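Local atomic coordinates of Aac(6')-ib (Escherichia coli, PDB entry 2BUE), a protein that probably transfers the acetyl group of acetyl-CoA to the 6'-amino group of aminoglycoside antibiotics such as kanamycin B, conferring resistance to them. Residues Asp24-Arg29 and Ala83-Glu88; Ser95-Gly100 and Gly113-Asp118; Gly104-Glu109 and Lys151-Pro156. The protein carries 2 engineered substitutions. One frame throughout, in Å; residues are numbered along the deposited sequence.

Contact 1. Residues Asp24-Arg29 and Ala83-Glu88; sequences DSVTLR and AMLNGE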
loop_
_atom_site.group_PDB
_atom_site.type_symbol
_atom_site.label_atom_id
_atom_site.label_comp_id
_atom_site.label_asym_id
_atom_site.label_seq_id
_atom_site.Cartn_x
_atom_site.Cartn_y
_atom_site.Cartn_z
ATOM N N ASP A 24 19.956 -2.742 -2.947
ATOM C CA ASP A 24 19.861 -2.260 -4.353
ATOM C C ASP A 24 18.453 -1.729 -4.651
ATOM O O ASP A 24 17.805 -1.151 -3.775
ATOM C CB ASP A 24 20.256 -3.369 -5.339
ATOM C CG ASP A 24 20.804 -2.820 -6.653
ATOM O OD1 ASP A 24 20.987 -1.583 -6.760
ATOM O OD2 ASP A 24 21.055 -3.629 -7.581
ATOM N N SER A 25 17.986 -1.938 -5.877
ATOM C CA SER A 25 16.752 -1.332 -6.349
ATOM C C SER A 25 15.536 -2.181 -5.993
ATOM O O SER A 25 15.503 -3.377 -6.287
ATOM C CB SER A 25 16.820 -1.165 -7.866
ATOM O OG SER A 25 15.788 -0.306 -8.329
ATOM N N VAL A 26 14.526 -1.551 -5.401
ATOM C CA VAL A 26 13.247 -2.236 -5.174
ATOM C C VAL A 26 12.311 -2.037 -6.367
ATOM O O VAL A 26 12.029 -0.907 -6.760
ATOM C CB VAL A 26 12.548 -1.766 -3.878
ATOM C CG1 VAL A 26 11.154 -2.428 -3.744
ATOM C CG2 VAL A 26 13.411 -2.054 -2.664
ATOM N N THR A 27 11.826 -3.143 -6.932
ATOM C CA THR A 27 10.899 -3.085 -8.052
ATOM C C THR A 27 9.566 -3.757 -7.712
ATOM O O THR A 27 9.438 -4.407 -6.669
ATOM C CB THR A 27 11.490 -3.701 -9.342
ATOM O OG1 THR A 27 11.836 -5.066 -9.122
ATOM C CG2 THR A 27 12.747 -2.905 -9.781
ATOM N N LEU A 28 8.589 -3.554 -8.583
ATOM C CA LEU A 28 7.260 -4.138 -8.391
ATOM C C LEU A 28 6.847 -4.952 -9.576
ATOM O O LEU A 28 7.027 -4.526 -10.732
ATOM C CB LEU A 28 6.220 -3.050 -8.178
ATOM C CG LEU A 28 6.494 -2.134 -6.984
ATOM C CD1 LEU A 28 5.821 -0.800 -7.227
ATOM C CD2 LEU A 28 6.052 -2.767 -5.662
ATOM N N ARG A 29 6.268 -6.113 -9.291
ATOM C CA ARG A 29 5.611 -6.910 -10.310
ATOM C C ARG A 29 4.200 -7.188 -9.858
ATOM O O ARG A 29 3.931 -7.170 -8.653
ATOM C CB ARG A 29 6.360 -8.241 -10.509
ATOM C CG ARG A 29 6.374 -9.168 -9.287
ATOM C CD ARG A 29 7.026 -10.514 -9.648
ATOM N NE ARG A 29 7.127 -11.437 -8.518
ATOM C CZ ARG A 29 6.118 -12.175 -8.050
ATOM N NH1 ARG A 29 4.886 -12.090 -8.590
ATOM N NH2 ARG A 29 6.357 -12.997 -7.031
ATOM N N ALA A 83 6.779 -6.865 -4.164
ATOM C CA ALA A 83 8.011 -6.081 -4.172
ATOM C C ALA A 83 9.201 -7.016 -4.252
ATOM O O ALA A 83 9.291 -8.001 -3.486
ATOM C CB ALA A 83 8.095 -5.220 -2.924
ATOM N N MET A 84 10.123 -6.683 -5.160
ATOM C CA MET A 84 11.311 -7.506 -5.426
ATOM C C MET A 84 12.605 -6.744 -5.142
ATOM O O MET A 84 12.701 -5.554 -5.434
ATOM C CB MET A 84 11.332 -7.929 -6.898
ATOM C CG MET A 84 10.087 -8.653 -7.383
ATOM S SD MET A 84 9.912 -10.280 -6.635
ATOM C CE MET A 84 11.402 -11.095 -7.261
ATOM N N LEU A 85 13.586 -7.445 -4.578
ATOM C CA LEU A 85 14.912 -6.883 -4.338
ATOM C C LEU A 85 15.933 -7.970 -4.613
ATOM O O LEU A 85 15.868 -9.058 -4.021
ATOM C CB LEU A 85 15.053 -6.391 -2.896
ATOM C CG LEU A 85 16.449 -5.949 -2.421
ATOM C CD1 LEU A 85 16.854 -4.631 -3.115
ATOM C CD2 LEU A 85 16.538 -5.830 -0.895
ATOM N N ASN A 86 16.856 -7.679 -5.533
ATOM C CA ASN A 86 17.886 -8.643 -5.944
ATOM C C ASN A 86 17.302 -10.022 -6.278
ATOM O O ASN A 86 17.803 -11.049 -5.804
ATOM C CB ASN A 86 18.954 -8.779 -4.852
ATOM C CG ASN A 86 19.627 -7.449 -4.502
ATOM O OD1 ASN A 86 19.930 -6.632 -5.378
ATOM N ND2 ASN A 86 19.875 -7.240 -3.207
ATOM N N GLY A 87 16.223 -10.027 -7.059
ATOM C CA GLY A 87 15.544 -11.257 -7.476
ATOM C C GLY A 87 14.765 -12.025 -6.411
ATOM O O GLY A 87 14.286 -13.129 -6.691
ATOM N N GLU A 88 14.634 -11.453 -5.207
ATOM C CA GLU A 88 13.871 -12.065 -4.110
ATOM C C GLU A 88 12.600 -11.266 -3.813
ATOM O O GLU A 88 12.646 -10.034 -3.808
ATOM C CB GLU A 88 14.689 -12.140 -2.812
ATOM C CG GLU A 88 15.911 -13.057 -2.868
ATOM C CD GLU A 88 15.542 -14.519 -2.997
ATOM O OE1 GLU A 88 14.555 -14.958 -2.350
ATOM O OE2 GLU A 88 16.240 -15.231 -3.751
HETATM O O HOH W 1 17.408 -5.250 -6.631
#
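Thr27 and Met84 form the hydrogen-bonded pair of this antiparallel strand contact, each backbone N reaching the other's O, with Thr27 N 3.0 Å from Met84 O and Met84 N 2.8 Å from Thr27 O. Both side chains lie on the same face and cross obliquely, the Thr27 OG1 passing 3.7 Å from Met84 CB. Beyond that point the methionine bends twice (chi2 -68°, chi3 -63°) and its sulfur meets Arg29, whose chain is extended from CG to NE. A weak N-H...S bond results, Arg29 NE to Met84 SD 3.6 Å. The stronger partner of that guanidinium is Asp35, salt-bridged to NH1. The opposite face is apolar: Ala83 CB touches Val26 CG1 and Leu28 CD2, each at 4.2 Å. Toward the turn, Asp24 and Asn86 cross at about a right angle, their carboxylate and amide planes 32° apart, and Asn86 OD1 comes against Asp24 CB at 3.3 Å. A water joins the segments here, accepting from Asn86 N and lying 2.7 Å from Ser25 O. Leu85 to Glu88 make a type I' turn, so strand 78-85 doubles back into strand 88-97 as a tight beta hairpin. Strand 26-30 lies at one edge of the GNAT sheet, beside 78-85. The apolar face shared by the two strands, with Val26, Leu28 and Ala83, packs on helix 131-144 through Lys134, Leu135, Leu139 and Leu142, while Ala83 is also bonded through its backbone to strand 88-97.

Contact 2. Residues Ser95-Gly100 and Gly113-Asp118; sequences SYVALG and GVRGID. With RIO (ribostamycin), chain C.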
loop_
_atom_site.group_PDB
_atom_site.type_symbol
_atom_site.label_atom_id
_atom_site.label_comp_id
_atom_site.label_asym_id
_atom_site.label_seq_id
_atom_site.Cartn_x
_atom_site.Cartn_y
_atom_site.Cartn_z
ATOM N N SER A 95 -2.416 -1.109 -4.817
ATOM C CA SER A 95 -2.964 0.204 -5.107
ATOM C C SER A 95 -4.466 0.056 -5.370
ATOM O O SER A 95 -4.935 -1.009 -5.808
ATOM C CB SER A 95 -2.275 0.855 -6.313
ATOM O OG SER A 95 -2.437 0.072 -7.488
ATOM N N TYR A 96 -5.229 1.114 -5.133
ATOM C CA TYR A 96 -6.668 1.032 -5.329
ATOM C C TYR A 96 -7.206 2.350 -5.859
ATOM O O TYR A 96 -6.610 3.422 -5.624
ATOM C CB TYR A 96 -7.423 0.556 -4.048
ATOM C CG TYR A 96 -7.185 1.460 -2.853
ATOM C CD1 TYR A 96 -7.981 2.603 -2.666
ATOM C CD2 TYR A 96 -6.172 1.174 -1.911
ATOM C CE1 TYR A 96 -7.766 3.473 -1.592
ATOM C CE2 TYR A 96 -5.960 2.066 -0.809
ATOM C CZ TYR A 96 -6.756 3.195 -0.674
ATOM O OH TYR A 96 -6.586 4.085 0.365
ATOM N N VAL A 97 -8.309 2.258 -6.599
ATOM C CA VAL A 97 -9.033 3.458 -7.007
ATOM C C VAL A 97 -9.919 3.868 -5.832
ATOM O O VAL A 97 -10.869 3.168 -5.480
ATOM C CB VAL A 97 -9.891 3.192 -8.283
ATOM C CG1 VAL A 97 -10.685 4.473 -8.660
ATOM C CG2 VAL A 97 -8.969 2.755 -9.440
ATOM N N ALA A 98 -9.642 5.031 -5.246
ATOM C CA ALA A 98 -10.360 5.437 -4.034
ATOM C C ALA A 98 -11.890 5.578 -4.258
ATOM O O ALA A 98 -12.683 5.112 -3.454
ATOM C CB ALA A 98 -9.762 6.734 -3.481
ATOM N N LEU A 99 -12.286 6.210 -5.364
ATOM C CA LEU A 99 -13.699 6.366 -5.707
ATOM C C LEU A 99 -14.418 4.997 -5.862
ATOM O O LEU A 99 -15.636 4.892 -5.609
ATOM C CB LEU A 99 -13.801 7.217 -6.973
ATOM C CG LEU A 99 -15.154 7.783 -7.386
ATOM C CD1 LEU A 99 -15.620 8.759 -6.339
ATOM C CD2 LEU A 99 -15.011 8.480 -8.739
ATOM N N GLY A 100 -13.642 3.955 -6.187
ATOM C CA GLY A 100 -14.118 2.554 -6.412
ATOM C C GLY A 100 -14.033 1.538 -5.273
ATOM O O GLY A 100 -14.159 0.321 -5.484
ATOM N N GLY A 113 -9.231 9.943 -10.322
ATOM C CA GLY A 113 -7.773 9.872 -10.492
ATOM C C GLY A 113 -7.003 9.593 -9.203
ATOM O O GLY A 113 -5.781 9.367 -9.227
ATOM N N VAL A 114 -7.712 9.639 -8.071
ATOM C CA VAL A 114 -7.065 9.414 -6.781
ATOM C C VAL A 114 -6.798 7.905 -6.578
ATOM O O VAL A 114 -7.700 7.077 -6.772
ATOM C CB VAL A 114 -7.898 10.004 -5.610
ATOM C CG1 VAL A 114 -7.220 9.687 -4.275
ATOM C CG2 VAL A 114 -8.060 11.523 -5.791
ATOM N N ARG A 115 -5.556 7.556 -6.228
ATOM C CA ARG A 115 -5.172 6.162 -5.967
ATOM C C ARG A 115 -4.653 6.071 -4.544
ATOM O O ARG A 115 -3.950 6.980 -4.108
ATOM C CB ARG A 115 -4.045 5.695 -6.886
ATOM C CG ARG A 115 -4.382 5.793 -8.361
ATOM C CD ARG A 115 -5.272 4.609 -8.797
ATOM N NE ARG A 115 -5.692 4.798 -10.190
ATOM C CZ ARG A 115 -6.738 5.535 -10.555
ATOM N NH1 ARG A 115 -7.488 6.162 -9.643
ATOM N NH2 ARG A 115 -7.036 5.662 -11.840
ATOM N N GLY A 116 -5.012 5.004 -3.831
ATOM C CA GLY A 116 -4.418 4.802 -2.513
ATOM C C GLY A 116 -3.479 3.616 -2.555
ATOM O O GLY A 116 -3.540 2.791 -3.477
ATOM N N ILE A 117 -2.624 3.518 -1.552
ATOM C CA ILE A 117 -1.687 2.402 -1.452
ATOM C C ILE A 117 -1.652 1.831 -0.030
ATOM O O ILE A 117 -1.922 2.553 0.958
ATOM C CB ILE A 117 -0.267 2.810 -1.886
ATOM C CG1 ILE A 117 0.256 3.985 -1.028
ATOM C CG2 ILE A 117 -0.262 3.214 -3.387
ATOM C CD1 ILE A 117 1.776 4.280 -1.229
ATOM N N ASP A 118 -1.278 0.558 0.039
ATOM C CA ASP A 118 -0.998 -0.131 1.324
ATOM C C ASP A 118 0.160 -1.062 1.029
ATOM O O ASP A 118 0.306 -1.535 -0.101
ATOM C CB ASP A 118 -2.194 -0.967 1.772
ATOM C CG ASP A 118 -3.471 -0.155 1.898
ATOM O OD1 ASP A 118 -3.606 0.596 2.881
ATOM O OD2 ASP A 118 -4.325 -0.291 1.006
HETATM O O1 RIO C . -5.963 -5.911 2.155
HETATM C C1 RIO C . -6.751 -6.320 1.028
HETATM C C2 RIO C . -8.233 -6.233 1.415
HETATM O O2 RIO C . -8.470 -5.203 2.396
HETATM C C3 RIO C . -8.815 -3.977 1.731
HETATM O O3 RIO C . -7.722 -3.037 1.797
HETATM C C4 RIO C . -8.101 -1.723 2.368
HETATM C C5 RIO C . -8.662 -0.760 1.283
HETATM O O4 RIO C . -9.851 -1.287 0.719
HETATM C C6 RIO C . -8.922 0.670 1.789
HETATM N N1 RIO C . -9.281 1.534 0.627
HETATM C C7 RIO C . -7.648 1.238 2.472
HETATM C C8 RIO C . -7.192 0.306 3.615
HETATM N N2 RIO C . -6.020 0.927 4.293
HETATM C C9 RIO C . -6.846 -1.121 3.065
HETATM O O5 RIO C . -6.575 -1.927 4.248
HETATM C C10 RIO C . -5.477 -2.827 4.090
HETATM O O6 RIO C . -4.256 -2.192 4.380
HETATM C C11 RIO C . -4.037 -1.824 5.789
HETATM C C12 RIO C . -2.581 -1.306 5.874
HETATM N N3 RIO C . -2.491 0.065 5.350
HETATM C C13 RIO C . -4.245 -3.050 6.730
HETATM O O7 RIO C . -4.181 -2.576 8.096
HETATM C C14 RIO C . -5.618 -3.708 6.450
HETATM O O8 RIO C . -5.879 -4.845 7.323
HETATM C C15 RIO C . -5.747 -4.087 4.965
HETATM N N4 RIO C . -7.057 -4.655 4.650
HETATM C C16 RIO C . -9.206 -4.378 0.285
HETATM O O9 RIO C . -10.566 -4.012 0.114
HETATM C C17 RIO C . -9.188 -5.917 0.285
HETATM O O10 RIO C . -10.510 -6.374 0.683
HETATM O O HOH W 2 -4.461 3.597 1.857
HETATM O O HOH W 3 -10.387 7.755 -6.891
#
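Strands 88-97 and 114-121 are antiparallel neighbours in the middle of the GNAT sheet, and their side-by-side ends form part of the ribostamycin pocket. Tyr96 pairs with Gly116 by two backbone hydrogen bonds, Tyr96 N to Gly116 O and Gly116 N to Tyr96 O, both 2.9 Å. With CG between the backbone N and the carbonyl carbon (chi1 58°), the tyrosine ring folds back over its partner: Gly116 CA makes a CH-pi contact with one face, 3.6 Å from the ring centroid. The opposite face lies under the antibiotic, whose N1 is 3.3 Å from Tyr96 CZ. At the ring edge comes Asp118 OD2, which Gln94 also holds; the other oxygen, OD1, accepts from both N2 and N3 of ribostamycin, each at 2.8 Å. On the other side of the sheet Ile117 packs on helix 131-144. Farther along, Arg115 bends at chi2 (-79°) to run alongside Val97, so that Val97 CG2 lies over one face of its guanidinium, while Arg115 NH1 bonds to Pro112 O. That NH1 and Ala98 N also reach Val114 O, from opposite faces of its carbonyl plane, and a water held by Leu99 N donates to the same oxygen.

Contact 3. Residues Gly104-Glu109 and Lys151-Pro156; sequences GWWEEE and KIQTDP. Engineered in segment 104-109: Trp105 (natural residue Arg). With RIO (ribostamycin), chain C.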
loop_
_atom_site.group_PDB
_atom_site.type_symbol
_atom_site.label_atom_id
_atom_site.label_comp_id
_atom_site.label_asym_id
_atom_site.label_seq_id
_atom_site.Cartn_x
_atom_site.Cartn_y
_atom_site.Cartn_z
ATOM N N GLY A 104 -18.405 2.319 2.713
ATOM C CA GLY A 104 -17.809 2.951 3.872
ATOM C C GLY A 104 -16.458 3.576 3.587
ATOM O O GLY A 104 -15.987 4.394 4.374
ATOM N N TRP A 105 -15.818 3.155 2.485
ATOM C CA TRP A 105 -14.474 3.635 2.152
ATOM C C TRP A 105 -14.509 4.831 1.199
ATOM O O TRP A 105 -15.150 4.765 0.139
ATOM C CB TRP A 105 -13.641 2.512 1.525
ATOM C CG TRP A 105 -13.236 1.457 2.491
ATOM C CD1 TRP A 105 -13.815 0.222 2.667
ATOM C CD2 TRP A 105 -12.132 1.520 3.393
ATOM N NE1 TRP A 105 -13.131 -0.486 3.639
ATOM C CE2 TRP A 105 -12.115 0.301 4.128
ATOM C CE3 TRP A 105 -11.186 2.514 3.695
ATOM C CZ2 TRP A 105 -11.155 0.034 5.131
ATOM C CZ3 TRP A 105 -10.225 2.250 4.678
ATOM C CH2 TRP A 105 -10.219 1.021 5.389
ATOM N N TRP A 106 -13.820 5.908 1.589
ATOM C CA TRP A 106 -13.600 7.094 0.742
ATOM C C TRP A 106 -14.895 7.642 0.162
ATOM O O TRP A 106 -14.950 8.016 -1.007
ATOM C CB TRP A 106 -12.515 6.813 -0.350
ATOM C CG TRP A 106 -11.395 6.056 0.302
ATOM C CD1 TRP A 106 -10.970 4.791 0.010
ATOM C CD2 TRP A 106 -10.643 6.477 1.452
ATOM N NE1 TRP A 106 -9.982 4.401 0.886
ATOM C CE2 TRP A 106 -9.758 5.413 1.785
ATOM C CE3 TRP A 106 -10.610 7.655 2.215
ATOM C CZ2 TRP A 106 -8.870 5.482 2.871
ATOM C CZ3 TRP A 106 -9.728 7.725 3.318
ATOM C CH2 TRP A 106 -8.855 6.648 3.617
ATOM N N GLU A 107 -15.923 7.728 1.006
ATOM C CA GLU A 107 -17.261 8.133 0.546
ATOM C C GLU A 107 -17.391 9.609 0.151
ATOM O O GLU A 107 -18.369 9.998 -0.519
ATOM C CB GLU A 107 -18.317 7.754 1.591
ATOM C CG GLU A 107 -18.490 6.250 1.758
ATOM C CD GLU A 107 -19.624 5.883 2.689
ATOM O OE1 GLU A 107 -19.948 6.690 3.586
ATOM O OE2 GLU A 107 -20.177 4.775 2.523
ATOM N N GLU A 108 -16.426 10.433 0.561
ATOM C CA GLU A 108 -16.392 11.861 0.149
ATOM C C GLU A 108 -15.561 12.098 -1.105
ATOM O O GLU A 108 -15.512 13.227 -1.619
ATOM C CB GLU A 108 -15.854 12.784 1.254
ATOM C CG GLU A 108 -16.420 12.557 2.661
ATOM C CD GLU A 108 -17.914 12.303 2.692
ATOM O OE1 GLU A 108 -18.683 13.068 2.055
ATOM O OE2 GLU A 108 -18.326 11.331 3.378
ATOM N N GLU A 109 -14.880 11.053 -1.585
ATOM C CA GLU A 109 -14.049 11.230 -2.776
ATOM C C GLU A 109 -14.911 11.551 -4.010
ATOM O O GLU A 109 -16.030 11.036 -4.145
ATOM C CB GLU A 109 -13.174 9.999 -3.029
ATOM C CG GLU A 109 -12.174 10.194 -4.183
ATOM C CD GLU A 109 -11.246 11.378 -3.967
ATOM O OE1 GLU A 109 -10.318 11.244 -3.148
ATOM O OE2 GLU A 109 -11.414 12.422 -4.639
ATOM N N LYS A 151 -3.363 12.069 -7.750
ATOM C CA LYS A 151 -2.930 12.198 -6.353
ATOM C C LYS A 151 -2.889 10.805 -5.753
ATOM O O LYS A 151 -3.724 9.969 -6.116
ATOM C CB LYS A 151 -3.984 13.024 -5.590
ATOM C CG LYS A 151 -3.635 13.245 -4.115
ATOM C CD LYS A 151 -4.579 14.287 -3.515
ATOM C CE LYS A 151 -5.967 13.722 -3.263
ATOM N NZ LYS A 151 -6.967 14.804 -2.842
ATOM N N ILE A 152 -1.894 10.545 -4.904
ATOM C CA ILE A 152 -1.867 9.269 -4.192
ATOM C C ILE A 152 -2.166 9.549 -2.737
ATOM O O ILE A 152 -1.758 10.580 -2.205
ATOM C CB ILE A 152 -0.538 8.530 -4.372
ATOM C CG1 ILE A 152 -0.201 8.428 -5.872
ATOM C CG2 ILE A 152 -0.595 7.137 -3.734
ATOM C CD1 ILE A 152 1.223 8.026 -6.140
ATOM N N GLN A 153 -2.935 8.643 -2.128
ATOM C CA GLN A 153 -3.271 8.759 -0.698
ATOM C C GLN A 153 -2.818 7.521 0.040
ATOM O O GLN A 153 -2.622 6.435 -0.558
ATOM C CB GLN A 153 -4.778 8.958 -0.482
ATOM C CG GLN A 153 -5.584 7.697 -0.874
ATOM C CD GLN A 153 -7.080 7.851 -0.648
ATOM O OE1 GLN A 153 -7.670 8.911 -0.909
ATOM N NE2 GLN A 153 -7.710 6.771 -0.204
ATOM N N THR A 154 -2.659 7.657 1.351
ATOM C CA THR A 154 -2.522 6.471 2.204
ATOM C C THR A 154 -3.129 6.814 3.573
ATOM O O THR A 154 -3.355 7.988 3.851
ATOM C CB THR A 154 -1.074 5.982 2.315
ATOM O OG1 THR A 154 -1.049 4.656 2.901
ATOM C CG2 THR A 154 -0.225 6.960 3.109
ATOM N N ASP A 155 -3.384 5.791 4.380
ATOM C CA ASP A 155 -4.222 5.959 5.573
ATOM C C ASP A 155 -3.730 5.100 6.756
ATOM O O ASP A 155 -4.500 4.286 7.287
ATOM C CB ASP A 155 -5.695 5.683 5.240
ATOM C CG ASP A 155 -5.972 4.198 4.916
ATOM O OD1 ASP A 155 -5.038 3.506 4.442
ATOM O OD2 ASP A 155 -7.103 3.737 5.187
ATOM N N PRO A 156 -2.461 5.295 7.173
ATOM C CA PRO A 156 -1.940 4.505 8.287
ATOM C C PRO A 156 -2.740 4.745 9.569
ATOM O O PRO A 156 -3.318 5.811 9.753
ATOM C CB PRO A 156 -0.505 5.025 8.466
ATOM C CG PRO A 156 -0.534 6.459 7.864
ATOM C CD PRO A 156 -1.484 6.290 6.678
HETATM O O1 RIO C . -5.963 -5.911 2.155
HETATM C C1 RIO C . -6.751 -6.320 1.028
HETATM C C2 RIO C . -8.233 -6.233 1.415
HETATM O O2 RIO C . -8.470 -5.203 2.396
HETATM C C3 RIO C . -8.815 -3.977 1.731
HETATM O O3 RIO C . -7.722 -3.037 1.797
HETATM C C4 RIO C . -8.101 -1.723 2.368
HETATM C C5 RIO C . -8.662 -0.760 1.283
HETATM O O4 RIO C . -9.851 -1.287 0.719
HETATM C C6 RIO C . -8.922 0.670 1.789
HETATM N N1 RIO C . -9.281 1.534 0.627
HETATM C C7 RIO C . -7.648 1.238 2.472
HETATM C C8 RIO C . -7.192 0.306 3.615
HETATM N N2 RIO C . -6.020 0.927 4.293
HETATM C C9 RIO C . -6.846 -1.121 3.065
HETATM O O5 RIO C . -6.575 -1.927 4.248
HETATM C C10 RIO C . -5.477 -2.827 4.090
HETATM O O6 RIO C . -4.256 -2.192 4.380
HETATM C C11 RIO C . -4.037 -1.824 5.789
HETATM C C12 RIO C . -2.581 -1.306 5.874
HETATM N N3 RIO C . -2.491 0.065 5.350
HETATM C C13 RIO C . -4.245 -3.050 6.730
HETATM O O7 RIO C . -4.181 -2.576 8.096
HETATM C C14 RIO C . -5.618 -3.708 6.450
HETATM O O8 RIO C . -5.879 -4.845 7.323
HETATM C C15 RIO C . -5.747 -4.087 4.965
HETATM N N4 RIO C . -7.057 -4.655 4.650
HETATM C C16 RIO C . -9.206 -4.378 0.285
HETATM O O9 RIO C . -10.566 -4.012 0.114
HETATM C C17 RIO C . -9.188 -5.917 0.285
HETATM O O10 RIO C . -10.510 -6.374 0.683
HETATM O O HOH W 4 -10.303 9.486 -1.080
HETATM O O HOH W 5 -8.972 13.017 -1.763
HETATM O O HOH W 6 -9.899 14.701 -4.321
#
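Trp106 is clamped flat between Gln153 and Trp105 in the closely packed part of this contact. Gln153 NE2 stands over the centre of one indole face, 3.2 Å from Trp106 CE2, with the amide plane turned 70° from the ring, so the amide meets the indole by its nitrogen and does not stack on it. That nitrogen is also bonded to Tyr96 OH, and OE1 to Tyr187 OH; these bonds fix the rotation of the amide. Against the other indole face comes CE3 of Trp105, an engineered residue, with C6 of ribostamycin over a face of its own ring. Asp155 approaches the edges of both indoles, its OD2 3.4 Å from Trp106 CZ2 and 3.5 Å from Trp105 CZ3. With chi1 at 69° the Asp155 carboxylate is turned to the drug, where OD1 accepts from N2 at 2.8 Å. In the GNAT fold here, the loop between strands 88-97 and 114-121 reaches across to strand 151-154 and walls the aminoglycoside site, with Trp106 NE1 3.0 Å from ribostamycin N1. At the Glu109 end, water takes over. Glu109 OE1 and Lys151 NZ stay 4.9 Å apart, and two waters span the gap between the carboxylate and the ammonium group; Glu109 OE2 is also hydrogen-bonded to Asp111 N. A third water donates to both Glu109 OE1 and Gln153 OE1, whose direct separation is 4.2 Å.

Overall arrangement
From the N terminus, contact 1 is the first to close: residues 83-88 return to 24-29 after an excursion of 53 residues, nearly half of them helical, fixing the edge strand 26-30 to strand 78-85. The hairpin turn then carries the chain into strand 88-97 and on to contact 2, whose centre lies about 22 Å from that of contact 1, across the centre of the chain. Contact 2 closes a short loop with no helix or strand. Residues 104-109 lie within that loop and meet 151-156 only after strand 114-121 and helix 131-144, so contacts 2 and 3 cross. Their strands 114-121 and 151-154 are neighbours, and both contacts touch ribostamycin.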